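Local coordinates for protein putative laminarinase (Phanerochaete chrysosporium, PDB 2W39) that probably hydrolyses beta-glucans such as laminarin and lichenin, as an extracellular family 16 glycoside hydrolase of a white-rot fungus, at residues R144-G148 / T226-F230; C138-R144 / F230-C236; T81-F87 / W186-T192; V89-Q94 / S174-N180. All coordinates share one frame; numbering follows the deposited sequence.

Contact 1. Residues R144-G148 / T226-F230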
loop_
_atom_site.group_PDB
_atom_site.type_symbol
_atom_site.label_atom_id
_atom_site.label_comp_id
_atom_site.label_asym_id
_atom_site.label_seq_id
_atom_site.Cartn_x
_atom_site.Cartn_y
_atom_site.Cartn_z
ATOM N N ARG A 144 1.948 21.128 9.361
ATOM C CA ARG A 144 3.157 20.471 9.821
ATOM C C ARG A 144 4.061 20.219 8.629
ATOM O O ARG A 144 3.618 20.198 7.484
ATOM C CB ARG A 144 2.839 19.179 10.606
ATOM C CG ARG A 144 2.310 17.995 9.786
ATOM C CD ARG A 144 0.809 18.017 9.560
ATOM N NE ARG A 144 0.391 16.677 9.145
ATOM C CZ ARG A 144 -0.844 16.325 8.799
ATOM N NH1 ARG A 144 -1.848 17.206 8.850
ATOM N NH2 ARG A 144 -1.071 15.068 8.417
ATOM N N THR A 145 5.336 20.028 8.911
ATOM C CA THR A 145 6.337 19.999 7.863
ATOM C C THR A 145 6.304 18.697 7.054
ATOM O O THR A 145 6.675 17.619 7.544
ATOM C CB THR A 145 7.715 20.304 8.461
ATOM O OG1 THR A 145 7.695 21.668 8.878
ATOM C CG2 THR A 145 8.815 20.135 7.443
ATOM N N MET A 146 5.899 18.841 5.793
ATOM C CA MET A 146 5.824 17.727 4.848
ATOM C C MET A 146 5.640 18.327 3.473
ATOM O O MET A 146 5.273 19.505 3.350
ATOM C CB MET A 146 4.659 16.796 5.195
ATOM C CG MET A 146 3.291 17.453 5.105
ATOM S SD MET A 146 2.060 16.392 5.852
ATOM C CE MET A 146 0.572 17.351 5.569
ATOM N N THR A 147 5.896 17.547 2.427
ATOM C CA THR A 147 5.696 18.051 1.066
ATOM C C THR A 147 4.288 17.813 0.520
ATOM O O THR A 147 3.858 18.480 -0.428
ATOM C CB THR A 147 6.706 17.462 0.090
ATOM O OG1 THR A 147 6.428 16.067 -0.027
ATOM C CG2 THR A 147 8.142 17.668 0.559
ATOM N N GLY A 148 3.560 16.881 1.118
ATOM C CA GLY A 148 2.204 16.575 0.690
ATOM C C GLY A 148 1.143 17.477 1.298
ATOM O O GLY A 148 1.428 18.372 2.114
ATOM N N THR A 226 12.741 16.352 4.039
ATOM C CA THR A 226 11.377 16.477 4.506
ATOM C C THR A 226 10.511 15.329 3.989
ATOM O O THR A 226 10.558 15.001 2.804
ATOM C CB THR A 226 10.844 17.833 4.054
ATOM O OG1 THR A 226 11.612 18.828 4.724
ATOM C CG2 THR A 226 9.377 18.004 4.369
ATOM N N PRO A 227 9.698 14.724 4.873
ATOM C CA PRO A 227 8.827 13.641 4.424
ATOM C C PRO A 227 7.704 14.120 3.507
ATOM O O PRO A 227 7.310 15.292 3.516
ATOM C CB PRO A 227 8.259 13.083 5.740
ATOM C CG PRO A 227 8.268 14.248 6.655
ATOM C CD PRO A 227 9.533 15.002 6.315
ATOM N N THR A 228 7.183 13.199 2.716
ATOM C CA THR A 228 6.016 13.456 1.895
ATOM C C THR A 228 4.754 13.586 2.758
ATOM O O THR A 228 3.935 14.488 2.553
ATOM C CB THR A 228 5.866 12.336 0.857
ATOM O OG1 THR A 228 7.094 12.203 0.127
ATOM C CG2 THR A 228 4.748 12.649 -0.103
ATOM N N ALA A 229 4.604 12.659 3.714
ATOM C CA ALA A 229 3.523 12.720 4.699
ATOM C C ALA A 229 4.142 12.659 6.083
ATOM O O ALA A 229 5.048 11.875 6.337
ATOM C CB ALA A 229 2.538 11.550 4.520
ATOM N N PHE A 230 3.630 13.495 6.981
ATOM C CA PHE A 230 4.081 13.571 8.376
ATOM C C PHE A 230 2.856 13.514 9.259
ATOM O O PHE A 230 1.892 14.276 9.086
ATOM C CB PHE A 230 4.822 14.901 8.566
ATOM C CG PHE A 230 5.415 15.149 9.954
ATOM C CD1 PHE A 230 5.545 16.459 10.401
ATOM C CD2 PHE A 230 5.887 14.123 10.777
ATOM C CE1 PHE A 230 6.119 16.750 11.627
ATOM C CE2 PHE A 230 6.471 14.406 12.009
ATOM C CZ PHE A 230 6.583 15.732 12.426
HETATM O O HOH W 1 7.983 14.283 -1.266
#
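R144 takes hold of the backbone carbonyl of F230 side-on, NE at 2.8 Å from F230 O and NH2 at 3.1 Å from the same oxygen, which lies at the edge of the guanidinium and close to its plane. The two nitrogens reach that oxygen from opposite faces of the carbonyl plane. M146 CE rests over the centre of the guanidinium, 3.6 Å above it, while M146 SD receives a weak bond from F230 N. Farther along, the backbones join directly: T147 N donates to P227 O at 2.9 Å, and G148 N meets a lone pair of T228 O at 2.8 Å. T147 OG1 and T228 OG1 share one water, and T228 OG1 is also bonded to F200 N. T228 and A229 both face V198 in a classic beta bulge, where strand 229-232 joins strand 195-202 in the antiparallel sheet of the GH16 beta-sandwich. F230 holds CG anti to its backbone N (chi1 -178°), which carries the ring toward the loop; CD1 comes to 3.6 Å from R144 CG, with ring and guanidinium planes 53° apart. T226 CG2 touches M146 CA. T145 CG2 lies 3.8 Å from T226 CG2, the two threonines crossing at about a right angle. Behind this layer, N153 OD1 accepts from R144 NH1, and V167 packs against R144 and M146.

Contact 2. Residues C138-R144 / F230-C236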
loop_
_atom_site.group_PDB
_atom_site.type_symbol
_atom_site.label_atom_id
_atom_site.label_comp_id
_atom_site.label_asym_id
_atom_site.label_seq_id
_atom_site.Cartn_x
_atom_site.Cartn_y
_atom_site.Cartn_z
ATOM N N CYS A 138 -7.239 10.788 18.132
ATOM C CA CYS A 138 -6.039 10.877 17.334
ATOM C C CYS A 138 -6.341 11.790 16.157
ATOM O O CYS A 138 -7.059 11.409 15.232
ATOM C CB CYS A 138 -5.595 9.486 16.876
ATOM S SG CYS A 138 -4.115 9.497 15.845
ATOM N N ALA A 139 -5.760 12.986 16.181
ATOM C CA ALA A 139 -5.929 13.975 15.124
ATOM C C ALA A 139 -4.559 14.541 14.747
ATOM O O ALA A 139 -3.563 14.261 15.432
ATOM C CB ALA A 139 -6.891 15.090 15.550
ATOM N N MET A 140 -4.540 15.347 13.680
ATOM C CA MET A 140 -3.318 15.909 13.130
ATOM C C MET A 140 -3.453 17.426 13.055
ATOM O O MET A 140 -4.543 17.947 12.790
ATOM C CB MET A 140 -3.054 15.341 11.731
ATOM C CG MET A 140 -2.758 13.847 11.739
ATOM S SD MET A 140 -1.208 13.512 12.622
ATOM C CE MET A 140 -1.601 12.023 13.549
ATOM N N PRO A 141 -2.345 18.149 13.276
ATOM C CA PRO A 141 -2.405 19.598 13.197
ATOM C C PRO A 141 -2.606 20.071 11.772
ATOM O O PRO A 141 -2.225 19.387 10.822
ATOM C CB PRO A 141 -1.053 20.063 13.755
ATOM C CG PRO A 141 -0.180 18.896 13.766
ATOM C CD PRO A 141 -1.002 17.660 13.630
ATOM N N ALA A 142 -3.210 21.245 11.625
ATOM C CA ALA A 142 -3.500 21.782 10.300
ATOM C C ALA A 142 -2.231 22.023 9.480
ATOM O O ALA A 142 -2.235 21.846 8.262
ATOM C CB ALA A 142 -4.297 23.078 10.419
ATOM N N SER A 143 -1.159 22.419 10.159
ATOM C CA SER A 143 0.110 22.700 9.507
ATOM C C SER A 143 1.211 21.891 10.167
ATOM O O SER A 143 1.393 21.954 11.378
ATOM C CB SER A 143 0.421 24.204 9.592
ATOM O OG SER A 143 1.631 24.525 8.924
ATOM N N ARG A 144 1.948 21.128 9.361
ATOM C CA ARG A 144 3.157 20.471 9.821
ATOM C C ARG A 144 4.061 20.219 8.629
ATOM O O ARG A 144 3.618 20.198 7.484
ATOM C CB ARG A 144 2.839 19.179 10.606
ATOM C CG ARG A 144 2.310 17.995 9.786
ATOM C CD ARG A 144 0.809 18.017 9.560
ATOM N NE ARG A 144 0.391 16.677 9.145
ATOM C CZ ARG A 144 -0.844 16.325 8.799
ATOM N NH1 ARG A 144 -1.848 17.206 8.850
ATOM N NH2 ARG A 144 -1.071 15.068 8.417
ATOM N N PHE A 230 3.630 13.495 6.981
ATOM C CA PHE A 230 4.081 13.571 8.376
ATOM C C PHE A 230 2.856 13.514 9.259
ATOM O O PHE A 230 1.892 14.276 9.086
ATOM C CB PHE A 230 4.822 14.901 8.566
ATOM C CG PHE A 230 5.415 15.149 9.954
ATOM C CD1 PHE A 230 5.545 16.459 10.401
ATOM C CD2 PHE A 230 5.887 14.123 10.777
ATOM C CE1 PHE A 230 6.119 16.750 11.627
ATOM C CE2 PHE A 230 6.471 14.406 12.009
ATOM C CZ PHE A 230 6.583 15.732 12.426
ATOM N N PHE A 231 2.914 12.595 10.211
ATOM C CA PHE A 231 1.875 12.388 11.216
ATOM C C PHE A 231 2.539 12.544 12.578
ATOM O O PHE A 231 2.999 11.574 13.177
ATOM C CB PHE A 231 1.247 11.008 11.054
ATOM C CG PHE A 231 0.605 10.808 9.717
ATOM C CD1 PHE A 231 1.247 10.068 8.715
ATOM C CD2 PHE A 231 -0.645 11.366 9.438
ATOM C CE1 PHE A 231 0.631 9.899 7.466
ATOM C CE2 PHE A 231 -1.257 11.191 8.194
ATOM C CZ PHE A 231 -0.612 10.453 7.212
ATOM N N PRO A 232 2.647 13.793 13.066
ATOM C CA PRO A 232 3.298 14.033 14.358
ATOM C C PRO A 232 2.364 13.643 15.507
ATOM O O PRO A 232 1.185 13.323 15.301
ATOM C CB PRO A 232 3.518 15.543 14.342
ATOM C CG PRO A 232 2.406 16.057 13.517
ATOM C CD PRO A 232 2.213 15.040 12.411
ATOM N N ASN A 233 2.890 13.701 16.727
ATOM C CA ASN A 233 2.096 13.363 17.899
ATOM C C ASN A 233 1.437 14.546 18.593
ATOM O O ASN A 233 0.880 14.399 19.685
ATOM C CB ASN A 233 2.918 12.519 18.886
ATOM C CG ASN A 233 4.038 13.298 19.561
ATOM O OD1 ASN A 233 4.305 14.455 19.227
ATOM N ND2 ASN A 233 4.705 12.660 20.519
ATOM N N THR A 234 1.443 15.702 17.938
ATOM C CA THR A 234 0.873 16.918 18.515
ATOM C C THR A 234 -0.503 16.696 19.138
ATOM O O THR A 234 -0.789 17.189 20.240
ATOM C CB THR A 234 0.760 17.964 17.408
ATOM O OG1 THR A 234 2.022 18.052 16.743
ATOM C CG2 THR A 234 0.372 19.332 17.948
ATOM N N ASN A 235 -1.360 16.000 18.386
ATOM C CA ASN A 235 -2.737 15.736 18.779
ATOM C C ASN A 235 -3.080 14.243 18.709
ATOM O O ASN A 235 -4.244 13.858 18.552
ATOM C CB ASN A 235 -3.688 16.529 17.885
ATOM C CG ASN A 235 -3.400 18.023 17.896
ATOM O OD1 ASN A 235 -2.815 18.570 16.953
ATOM N ND2 ASN A 235 -3.819 18.694 18.960
ATOM N N CYS A 236 -2.059 13.406 18.835
ATOM C CA CYS A 236 -2.251 11.961 18.774
ATOM C C CYS A 236 -1.086 11.262 19.423
ATOM O O CYS A 236 0.046 11.410 18.968
ATOM C CB CYS A 236 -2.326 11.503 17.315
ATOM S SG CYS A 236 -2.580 9.718 17.178
HETATM O O HOH W 2 -0.969 14.969 15.865
#
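The disulfide C138-C236, SG to SG 2.0 Å with chi3 -91°, closes the tightly packed end of this contact, and the side chain of H241 lies against both cysteines. Beside it M140 is buried: its chain bends at chi2 (-65°) and again at chi3, turning SD and CE back to the other segment. SD comes to 3.8 Å from F231 CB and sits at the edge of the F231 ring, 5.2 Å from its centroid, a Met-aromatic contact; CE packs on C236 CB at 3.9 Å. M140 CB also lies over one face of the R144 guanidinium, whose NH1 donates to P141 O at 3.0 Å, tying the loop to itself. P141 CD packs on P232 CG at 3.8 Å.

The outer side is looser. There A139 N donates to N235 O at 2.9 Å, nearly straight but from above the carbonyl plane, within a short, weakly paired two-stranded sheet, and exposed T234 and N235 border P141. One water bridges the segments, giving its protons to A139 O and P232 O and accepting from N235 N, which lies within the type I turn N233-C236. With one direct backbone bond and a water bridge beside the covalent link, the disulfide probably does more than strand pairing to hold the segments together.

Contact 3. Residues T81-F87 / W186-T192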
loop_
_atom_site.group_PDB
_atom_site.type_symbol
_atom_site.label_atom_id
_atom_site.label_comp_id
_atom_site.label_asym_id
_atom_site.label_seq_id
_atom_site.Cartn_x
_atom_site.Cartn_y
_atom_site.Cartn_z
ATOM N N THR A 81 6.946 -2.590 15.441
ATOM C CA THR A 81 6.500 -1.407 16.184
ATOM C C THR A 81 7.323 -0.208 15.677
ATOM O O THR A 81 6.991 0.344 14.623
ATOM C CB THR A 81 6.560 -1.607 17.711
ATOM O OG1 THR A 81 7.901 -1.944 18.095
ATOM C CG2 THR A 81 5.587 -2.726 18.138
ATOM N N THR A 82 8.375 0.183 16.396
ATOM C CA THR A 82 9.280 1.222 15.913
ATOM C C THR A 82 10.211 0.618 14.860
ATOM O O THR A 82 10.951 -0.341 15.130
ATOM C CB THR A 82 10.050 1.832 17.073
ATOM O OG1 THR A 82 9.107 2.539 17.882
ATOM C CG2 THR A 82 11.134 2.782 16.588
ATOM N N HIS A 83 10.129 1.134 13.631
ATOM C CA HIS A 83 10.868 0.547 12.529
ATOM C C HIS A 83 10.824 1.480 11.336
ATOM O O HIS A 83 10.066 2.462 11.325
ATOM C CB HIS A 83 10.283 -0.821 12.129
ATOM C CG HIS A 83 8.954 -0.749 11.434
ATOM N ND1 HIS A 83 7.792 -0.372 12.075
ATOM C CD2 HIS A 83 8.594 -1.070 10.168
ATOM C CE1 HIS A 83 6.781 -0.448 11.221
ATOM N NE2 HIS A 83 7.242 -0.864 10.052
ATOM N N VAL A 84 11.644 1.134 10.338
ATOM C CA VAL A 84 11.551 1.749 9.015
ATOM C C VAL A 84 11.332 0.651 7.990
ATOM O O VAL A 84 12.023 -0.371 8.023
ATOM C CB VAL A 84 12.837 2.539 8.652
ATOM C CG1 VAL A 84 12.703 3.198 7.296
ATOM C CG2 VAL A 84 13.129 3.594 9.713
ATOM N N ALA A 85 10.378 0.848 7.081
ATOM C CA ALA A 85 10.134 -0.097 5.979
ATOM C C ALA A 85 10.364 0.636 4.667
ATOM O O ALA A 85 9.845 1.736 4.468
ATOM C CB ALA A 85 8.696 -0.653 6.038
ATOM N N VAL A 86 11.144 0.021 3.780
ATOM C CA VAL A 86 11.492 0.626 2.497
ATOM C C VAL A 86 11.064 -0.312 1.377
ATOM O O VAL A 86 11.472 -1.476 1.349
ATOM C CB VAL A 86 13.007 0.909 2.378
ATOM C CG1 VAL A 86 13.301 1.629 1.065
ATOM C CG2 VAL A 86 13.486 1.743 3.576
ATOM N N PHE A 87 10.277 0.211 0.445
ATOM C CA PHE A 87 9.696 -0.529 -0.674
ATOM C C PHE A 87 10.286 0.011 -1.969
ATOM O O PHE A 87 10.086 1.181 -2.291
ATOM C CB PHE A 87 8.156 -0.346 -0.718
ATOM C CG PHE A 87 7.424 -0.788 0.530
ATOM C CD1 PHE A 87 6.689 -1.969 0.539
ATOM C CD2 PHE A 87 7.458 -0.016 1.683
ATOM C CE1 PHE A 87 6.001 -2.371 1.691
ATOM C CE2 PHE A 87 6.777 -0.425 2.844
ATOM C CZ PHE A 87 6.062 -1.603 2.853
ATOM N N TRP A 186 10.609 4.621 -4.879
ATOM C CA TRP A 186 10.797 4.105 -3.530
ATOM C C TRP A 186 9.814 4.768 -2.593
ATOM O O TRP A 186 9.610 5.997 -2.620
ATOM C CB TRP A 186 12.200 4.398 -3.009
ATOM C CG TRP A 186 13.303 3.733 -3.763
ATOM C CD1 TRP A 186 13.875 2.522 -3.463
ATOM C CD2 TRP A 186 13.996 4.242 -4.907
ATOM N NE1 TRP A 186 14.881 2.251 -4.355
ATOM C CE2 TRP A 186 14.977 3.284 -5.252
ATOM C CE3 TRP A 186 13.875 5.411 -5.682
ATOM C CZ2 TRP A 186 15.858 3.462 -6.330
ATOM C CZ3 TRP A 186 14.768 5.593 -6.752
ATOM C CH2 TRP A 186 15.742 4.615 -7.065
ATOM N N TYR A 187 9.182 3.953 -1.759
ATOM C CA TYR A 187 8.393 4.434 -0.620
ATOM C C TYR A 187 9.088 3.985 0.642
ATOM O O TYR A 187 9.436 2.803 0.777
ATOM C CB TYR A 187 6.972 3.874 -0.660
ATOM C CG TYR A 187 6.041 4.719 -1.506
ATOM C CD1 TYR A 187 5.814 4.438 -2.856
ATOM C CD2 TYR A 187 5.396 5.823 -0.938
ATOM C CE1 TYR A 187 4.944 5.242 -3.612
ATOM C CE2 TYR A 187 4.560 6.635 -1.693
ATOM C CZ TYR A 187 4.341 6.332 -3.020
ATOM O OH TYR A 187 3.514 7.172 -3.720
ATOM N N ALA A 188 9.264 4.903 1.591
ATOM C CA ALA A 188 9.853 4.567 2.891
ATOM C C ALA A 188 8.936 5.100 3.976
ATOM O O ALA A 188 8.388 6.199 3.862
ATOM C CB ALA A 188 11.243 5.161 3.021
ATOM N N MET A 189 8.777 4.325 5.042
ATOM C CA MET A 189 7.928 4.727 6.161
ATOM C C MET A 189 8.721 4.520 7.434
ATOM O O MET A 189 9.224 3.414 7.663
ATOM C CB MET A 189 6.630 3.907 6.147
ATOM C CG MET A 189 5.553 4.313 7.155
ATOM S SD MET A 189 5.930 3.887 8.877
ATOM C CE MET A 189 5.950 2.102 8.797
ATOM N N GLU A 190 8.864 5.585 8.228
ATOM C CA GLU A 190 9.453 5.517 9.557
ATOM C C GLU A 190 8.361 5.691 10.595
ATOM O O GLU A 190 7.614 6.672 10.566
ATOM C CB GLU A 190 10.530 6.598 9.736
ATOM C CG GLU A 190 11.125 6.608 11.150
ATOM C CD GLU A 190 12.147 7.694 11.393
ATOM O OE1 GLU A 190 12.232 8.629 10.579
ATOM O OE2 GLU A 190 12.848 7.613 12.435
ATOM N N ARG A 191 8.288 4.737 11.523
ATOM C CA ARG A 191 7.353 4.812 12.640
ATOM C C ARG A 191 8.154 4.787 13.937
ATOM O O ARG A 191 8.957 3.887 14.183
ATOM C CB ARG A 191 6.397 3.619 12.622
ATOM C CG ARG A 191 5.587 3.509 13.903
ATOM C CD ARG A 191 4.533 2.417 13.854
ATOM N NE ARG A 191 4.211 2.008 15.217
ATOM C CZ ARG A 191 3.694 0.826 15.531
ATOM N NH1 ARG A 191 3.304 -0.007 14.575
ATOM N NH2 ARG A 191 3.548 0.498 16.806
ATOM N N THR A 192 7.904 5.785 14.773
ATOM C CA THR A 192 8.432 5.843 16.124
ATOM C C THR A 192 7.275 6.092 17.085
ATOM O O THR A 192 6.120 6.188 16.670
ATOM C CB THR A 192 9.479 6.959 16.293
ATOM O OG1 THR A 192 8.822 8.230 16.313
ATOM C CG2 THR A 192 10.543 6.911 15.194
HETATM O O HOH W 3 6.165 2.576 17.654
#
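H83 and R191 form the hydrogen-bonded pair at one end of the pairing between strands 83-87 and 186-191, with R191 N to H83 O at 2.9 Å and H83 N to R191 O at 3.0 Å. A85 with M189 and F87 with Y187 repeat the pattern, so six backbone N-H groups and six carbonyls are satisfied across the antiparallel pairing in one sheet of the beta-sandwich. On the side chains, H83 ND1 donates to T81 O at 2.8 Å, in the ring plane, and NE2 is bonded to E104. M189, bent at chi2 and chi3, brings CE to 3.5 Å from H83 NE2.

R191 runs extended from CG to NE, with CG anti to the backbone N (chi1 169°), and T81 O stands over one face of its guanidinium, 3.2 Å above the plane and offset toward the rim. NH1 bonds D243 O, while NE makes a weak bond to a water that also meets T82 OG1. Replacing the arginine with an alanine would probably leave D243 O without this donor and open a gap under the T81 carbonyl.

On the other face of the sheet, V84 CG2 packs on E190 CG, and the E190 carboxylate is taken by Y3 and T221. Hydrogen bonds thus meet buried ends of H83, R191 and E190, probably offsetting the cost of burial.

Contact 4. Residues V89-Q94 / S174-N180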
loop_
_atom_site.group_PDB
_atom_site.type_symbol
_atom_site.label_atom_id
_atom_site.label_comp_id
_atom_site.label_asym_id
_atom_site.label_seq_id
_atom_site.Cartn_x
_atom_site.Cartn_y
_atom_site.Cartn_z
ATOM N N VAL A 89 9.833 -0.258 -5.651
ATOM C CA VAL A 89 8.692 -0.725 -6.440
ATOM C C VAL A 89 8.860 -0.290 -7.895
ATOM O O VAL A 89 8.896 0.900 -8.194
ATOM C CB VAL A 89 7.379 -0.150 -5.891
ATOM C CG1 VAL A 89 6.205 -0.656 -6.722
ATOM C CG2 VAL A 89 7.191 -0.514 -4.401
ATOM N N ARG A 90 8.970 -1.265 -8.790
ATOM C CA ARG A 90 9.115 -1.001 -10.225
ATOM C C ARG A 90 7.768 -0.667 -10.876
ATOM O O ARG A 90 7.723 0.099 -11.837
ATOM C CB ARG A 90 9.746 -2.200 -10.943
ATOM C CG ARG A 90 11.114 -2.579 -10.389
ATOM C CD ARG A 90 11.785 -3.604 -11.312
ATOM N NE ARG A 90 13.044 -4.130 -10.779
ATOM C CZ ARG A 90 13.187 -5.305 -10.177
ATOM N NH1 ARG A 90 12.152 -6.104 -9.963
ATOM N NH2 ARG A 90 14.392 -5.680 -9.768
ATOM N N HIS A 91 6.686 -1.284 -10.393
ATOM C CA HIS A 91 5.375 -1.198 -11.030
ATOM C C HIS A 91 4.326 -1.460 -9.958
ATOM O O HIS A 91 4.528 -2.309 -9.086
ATOM C CB HIS A 91 5.273 -2.265 -12.128
ATOM C CG HIS A 91 4.144 -2.077 -13.099
ATOM N ND1 HIS A 91 2.871 -2.568 -12.878
ATOM C CD2 HIS A 91 4.118 -1.500 -14.326
ATOM C CE1 HIS A 91 2.115 -2.301 -13.933
ATOM N NE2 HIS A 91 2.846 -1.649 -14.820
ATOM N N MET A 92 3.215 -0.734 -10.019
ATOM C CA MET A 92 2.059 -1.032 -9.173
ATOM C C MET A 92 0.852 -1.311 -10.062
ATOM O O MET A 92 0.824 -0.931 -11.237
ATOM C CB MET A 92 1.739 0.117 -8.210
ATOM C CG MET A 92 1.125 1.350 -8.868
ATOM S SD MET A 92 0.470 2.568 -7.694
ATOM C CE MET A 92 2.002 3.171 -6.933
ATOM N N PRO A 93 -0.159 -2.000 -9.524
ATOM C CA PRO A 93 -1.290 -2.295 -10.397
ATOM C C PRO A 93 -1.952 -1.058 -10.961
ATOM O O PRO A 93 -2.142 -0.048 -10.268
ATOM C CB PRO A 93 -2.255 -3.050 -9.478
ATOM C CG PRO A 93 -1.341 -3.721 -8.450
ATOM C CD PRO A 93 -0.255 -2.679 -8.217
ATOM N N GLN A 94 -2.383 -1.188 -12.210
ATOM C CA GLN A 94 -3.210 -0.162 -12.845
ATOM C C GLN A 94 -4.372 -0.812 -13.582
ATOM O O GLN A 94 -4.356 -2.005 -13.866
ATOM C CB GLN A 94 -2.389 0.740 -13.772
ATOM C CG GLN A 94 -1.792 0.008 -14.956
ATOM C CD GLN A 94 -1.093 0.951 -15.906
ATOM O OE1 GLN A 94 -0.074 1.556 -15.573
ATOM N NE2 GLN A 94 -1.637 1.080 -17.108
ATOM N N SER A 174 3.714 9.755 -8.188
ATOM C CA SER A 174 3.567 8.970 -6.970
ATOM C C SER A 174 2.636 7.783 -7.115
ATOM O O SER A 174 2.636 6.903 -6.240
ATOM C CB SER A 174 3.048 9.859 -5.833
ATOM O OG SER A 174 1.720 10.339 -6.078
ATOM N N TYR A 175 1.836 7.727 -8.185
ATOM C CA TYR A 175 0.790 6.716 -8.239
ATOM C C TYR A 175 0.386 6.389 -9.672
ATOM O O TYR A 175 0.475 7.236 -10.566
ATOM C CB TYR A 175 -0.462 7.232 -7.467
ATOM C CG TYR A 175 -1.493 6.159 -7.273
ATOM C CD1 TYR A 175 -1.335 5.212 -6.257
ATOM C CD2 TYR A 175 -2.568 6.015 -8.150
ATOM C CE1 TYR A 175 -2.219 4.142 -6.114
ATOM C CE2 TYR A 175 -3.468 4.954 -8.013
ATOM C CZ TYR A 175 -3.278 4.023 -7.001
ATOM O OH TYR A 175 -4.124 2.959 -6.851
ATOM N N GLY A 176 -0.080 5.162 -9.870
ATOM C CA GLY A 176 -0.883 4.841 -11.037
ATOM C C GLY A 176 -0.088 4.746 -12.319
ATOM O O GLY A 176 1.130 4.521 -12.311
ATOM N N PRO A 177 -0.783 4.914 -13.456
ATOM C CA PRO A 177 -0.106 4.935 -14.750
ATOM C C PRO A 177 1.087 5.900 -14.796
ATOM O O PRO A 177 2.100 5.583 -15.436
ATOM C CB PRO A 177 -1.223 5.383 -15.704
ATOM C CG PRO A 177 -2.471 4.786 -15.080
ATOM C CD PRO A 177 -2.255 4.993 -13.586
ATOM N N SER A 178 0.988 7.050 -14.140
ATOM C CA SER A 178 2.113 7.999 -14.121
ATOM C C SER A 178 3.349 7.365 -13.453
ATOM O O SER A 178 4.466 7.411 -13.973
ATOM C CB SER A 178 1.702 9.247 -13.352
ATOM O OG SER A 178 2.761 10.175 -13.286
ATOM N N PHE A 179 3.154 6.783 -12.275
ATOM C CA PHE A 179 4.213 6.064 -11.564
ATOM C C PHE A 179 4.800 4.962 -12.440
ATOM O O PHE A 179 6.024 4.815 -12.551
ATOM C CB PHE A 179 3.569 5.512 -10.295
ATOM C CG PHE A 179 4.428 4.588 -9.456
ATOM C CD1 PHE A 179 5.112 5.060 -8.337
ATOM C CD2 PHE A 179 4.421 3.216 -9.697
ATOM C CE1 PHE A 179 5.810 4.192 -7.497
ATOM C CE2 PHE A 179 5.115 2.327 -8.847
ATOM C CZ PHE A 179 5.802 2.820 -7.764
ATOM N N ASN A 180 3.928 4.178 -13.070
ATOM C CA ASN A 180 4.409 3.053 -13.859
ATOM C C ASN A 180 5.231 3.494 -15.070
ATOM O O ASN A 180 6.265 2.891 -15.395
ATOM C CB ASN A 180 3.240 2.167 -14.273
ATOM C CG ASN A 180 2.667 1.402 -13.101
ATOM O OD1 ASN A 180 3.369 1.167 -12.107
ATOM N ND2 ASN A 180 1.402 1.005 -13.196
HETATM O O HOH W 4 6.860 0.402 -14.469
#
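N180 uses both ends of its amide on segment 89-94. OD1 accepts from M92 N on a lone pair at 2.8 Å, and ND2 donates twice: to M92 O at 2.8 Å and to Q94 OE1 at 2.9 Å, the latter almost straight (178°) and in the plane of the N180 amide. The Q94 and N180 amides are nearly coplanar. The N180 amide also stacks on one face of the H91 ring, with planes 2° apart and CG 3.4 Å above the ring toward its rim. H91 ND1 is hydrogen-bonded to Y288 O, which limits the ring's rotation. An alanine in place of N180 would probably leave M92 N and Q94 OE1 without their mates and the H91 face without its stacked amide. One water donates to both R90 O and N180 O. The site lies where the chain leaves strand 83-89 of the beta-sandwich: R90 and H91 face D290 in a classic beta bulge, the chain turns its corner there, and helix 176-181 packs against the turn. M92, bent at chi3, sets its methyl CE over the centre of the F179 ring, 3.6 Å from the centroid and 7° off the normal, a CH-pi contact. Its SD lies over the face of the Y175 ring, 3.9 Å from the centroid, and receives a weak bond from G176 N. V89 CG1 meets F179 CZ at the ring edge, while F200 lines F179 from strand 195-202.

From the N terminus, residues 81-87, leading into strand 83-89, pair with 186-192 in contact 3, and the following corner 89-94 takes helix 176-181 in contact 4. Contact 4 is nested within the loop that contact 3 closes, and the two touch through Y187 OH and S174 O, a probable hydrogen bond. Residues 138-148 come next and are met later by 226-236: contact 1 nests inside the loop closed by contact 2, sharing R144 and F230 and strand 229-232. These later closures cross both earlier ones. Contacts 1, 2 and 3 reach the same antiparallel sheet, while contact 4 ties the helix to the corner after strand 83-89.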